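Local coordinates for protein Hia (Haemophilus influenzae, PDB 1S7M) that serves as a trimeric autotransporter adhesin of the outer membrane, this chain being a binding-domain fragment probably used to recognise host cells, at residues L55-D60 with G83-D88. Sequence-based numbering, arbitrary orientation.
Sequences LKKFGD and GLTNLD
Phe58 and Asn86 make the central side-chain contact between 55-60 and 83-88, an example of amide-pi stacking combined with a CH-pi contact. Asn86 CB sits over the middle of one face of the Phe58 ring, 3.7 Å from the centroid and only 9° off the normal. Because CG is anti to the backbone N (chi1 172°), the amide leans out over the CE2-CZ side of the ring, stacked with its plane 15° from that of Phe58, and Asn86 CG lies 3.4 Å from Phe58 CE2. Two bonds fix its rotation: OD1 accepts from Asp88 N in an Asx turn, while ND2 reaches Asn72 of helix 70-77.

Backbone bonds tie the segments together beside this stack. Asn86 N donates to Lys56 O (2.7 Å), Phe58 N to Leu84 O (2.8 Å) and Gly83 N to Phe58 O (2.9 Å).

Apolar packing extends the contact where Leu55 CD1 meets Leu87 CD2 at 3.8 Å. Separately, the bent chain of Lys57 runs over the Gly83 carbonyl, with Lys57 CD 3.4 Å from Gly83 O, and its NZ bonds onward to Gly108 O.

Thr85 O accepts from Asn135 of a second subunit, so the pairing also borders the trimer interface. The whole is a short, weakly bonded antiparallel pairing, with Lys57 and Thr85 as a non-hydrogen-bonded pair, within the HiaBD2_N (GIN) region, bringing together the two ends of an excursion that contains helix 70-77.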
loop_
_atom_site.group_PDB
_atom_site.type_symbol
_atom_site.label_atom_id
_atom_site.label_comp_id
_atom_site.label_asym_id
_atom_site.label_seq_id
_atom_site.Cartn_x
_atom_site.Cartn_y
_atom_site.Cartn_z
ATOM N N LEU A 55 0.477 4.160 -12.797
ATOM C CA LEU A 55 0.574 5.192 -11.751
ATOM C C LEU A 55 1.900 5.935 -11.862
ATOM O O LEU A 55 2.931 5.329 -12.119
ATOM C CB LEU A 55 0.477 4.584 -10.337
ATOM C CG LEU A 55 -0.877 3.940 -9.960
ATOM C CD1 LEU A 55 -0.744 3.165 -8.626
ATOM C CD2 LEU A 55 -1.966 5.037 -9.863
ATOM N N LYS A 56 1.867 7.242 -11.644
ATOM C CA LYS A 56 3.084 8.056 -11.680
ATOM C C LYS A 56 3.380 8.511 -10.245
ATOM O O LYS A 56 2.548 8.368 -9.361
ATOM C CB LYS A 56 2.886 9.326 -12.521
ATOM C CG LYS A 56 2.574 9.135 -13.999
ATOM C CD LYS A 56 2.294 10.516 -14.627
ATOM C CE LYS A 56 1.885 10.452 -16.102
ATOM N NZ LYS A 56 0.570 9.761 -16.321
ATOM N N LYS A 57 4.566 9.080 -10.052
ATOM C CA LYS A 57 4.985 9.634 -8.777
ATOM C C LYS A 57 4.798 11.128 -8.925
ATOM O O LYS A 57 4.915 11.650 -10.029
ATOM C CB LYS A 57 6.473 9.355 -8.535
ATOM C CG LYS A 57 6.844 7.856 -8.469
ATOM C CD LYS A 57 5.893 7.100 -7.541
ATOM C CE LYS A 57 6.457 5.726 -7.139
ATOM N NZ LYS A 57 6.626 4.845 -8.304
ATOM N N PHE A 58 4.522 11.827 -7.833
ATOM C CA PHE A 58 4.394 13.274 -7.925
ATOM C C PHE A 58 5.769 13.829 -8.316
ATOM O O PHE A 58 6.809 13.404 -7.772
ATOM C CB PHE A 58 3.956 13.889 -6.590
ATOM C CG PHE A 58 2.492 13.699 -6.276
ATOM C CD1 PHE A 58 2.087 12.850 -5.243
ATOM C CD2 PHE A 58 1.518 14.377 -6.998
ATOM C CE1 PHE A 58 0.740 12.679 -4.935
ATOM C CE2 PHE A 58 0.156 14.216 -6.696
ATOM C CZ PHE A 58 -0.236 13.360 -5.656
ATOM N N GLY A 59 5.772 14.775 -9.249
ATOM C CA GLY A 59 7.024 15.350 -9.682
ATOM C C GLY A 59 7.503 14.748 -10.987
ATOM O O GLY A 59 8.489 15.213 -11.556
ATOM N N ASP A 60 6.817 13.713 -11.467
ATOM C CA ASP A 60 7.204 13.084 -12.728
ATOM C C ASP A 60 6.859 13.983 -13.912
ATOM O O ASP A 60 6.018 14.877 -13.809
ATOM C CB ASP A 60 6.505 11.726 -12.914
ATOM C CG ASP A 60 7.118 10.612 -12.049
ATOM O OD1 ASP A 60 8.052 10.909 -11.261
ATOM O OD2 ASP A 60 6.666 9.438 -12.163
ATOM N N GLY A 83 8.206 12.195 -5.501
ATOM C CA GLY A 83 8.460 10.772 -5.433
ATOM C C GLY A 83 7.344 9.959 -4.802
ATOM O O GLY A 83 7.320 8.742 -4.952
ATOM N N LEU A 84 6.428 10.606 -4.084
ATOM C CA LEU A 84 5.301 9.867 -3.500
ATOM C C LEU A 84 4.373 9.480 -4.645
ATOM O O LEU A 84 4.131 10.290 -5.538
ATOM C CB LEU A 84 4.514 10.734 -2.518
ATOM C CG LEU A 84 5.146 11.053 -1.167
ATOM C CD1 LEU A 84 4.145 11.818 -0.314
ATOM C CD2 LEU A 84 5.536 9.742 -0.481
ATOM N N THR A 85 3.844 8.262 -4.609
ATOM C CA THR A 85 2.924 7.778 -5.648
ATOM C C THR A 85 1.695 8.697 -5.798
ATOM O O THR A 85 1.118 9.150 -4.810
ATOM C CB THR A 85 2.457 6.349 -5.316
ATOM O OG1 THR A 85 3.611 5.511 -5.134
ATOM C CG2 THR A 85 1.590 5.783 -6.424
ATOM N N ASN A 86 1.298 8.985 -7.034
ATOM C CA ASN A 86 0.130 9.853 -7.257
ATOM C C ASN A 86 -1.015 8.948 -7.642
ATOM O O ASN A 86 -1.018 8.387 -8.737
ATOM C CB ASN A 86 0.409 10.869 -8.382
ATOM C CG ASN A 86 -0.850 11.676 -8.784
ATOM O OD1 ASN A 86 -1.894 11.603 -8.136
ATOM N ND2 ASN A 86 -0.727 12.466 -9.845
ATOM N N LEU A 87 -1.975 8.788 -6.735
ATOM C CA LEU A 87 -3.107 7.906 -6.982
ATOM C C LEU A 87 -4.304 8.577 -7.603
ATOM O O LEU A 87 -5.281 7.906 -7.906
ATOM C CB LEU A 87 -3.577 7.251 -5.671
ATOM C CG LEU A 87 -2.540 6.380 -4.952
ATOM C CD1 LEU A 87 -3.061 5.965 -3.589
ATOM C CD2 LEU A 87 -2.233 5.163 -5.816
ATOM N N ASP A 88 -4.240 9.890 -7.797
ATOM C CA ASP A 88 -5.408 10.602 -8.312
ATOM C C ASP A 88 -5.247 11.353 -9.643
ATOM O O ASP A 88 -5.995 12.299 -9.903
ATOM C CB ASP A 88 -5.901 11.600 -7.248
ATOM C CG ASP A 88 -6.061 10.969 -5.864
ATOM O OD1 ASP A 88 -6.691 9.894 -5.762
ATOM O OD2 ASP A 88 -5.569 11.562 -4.875
#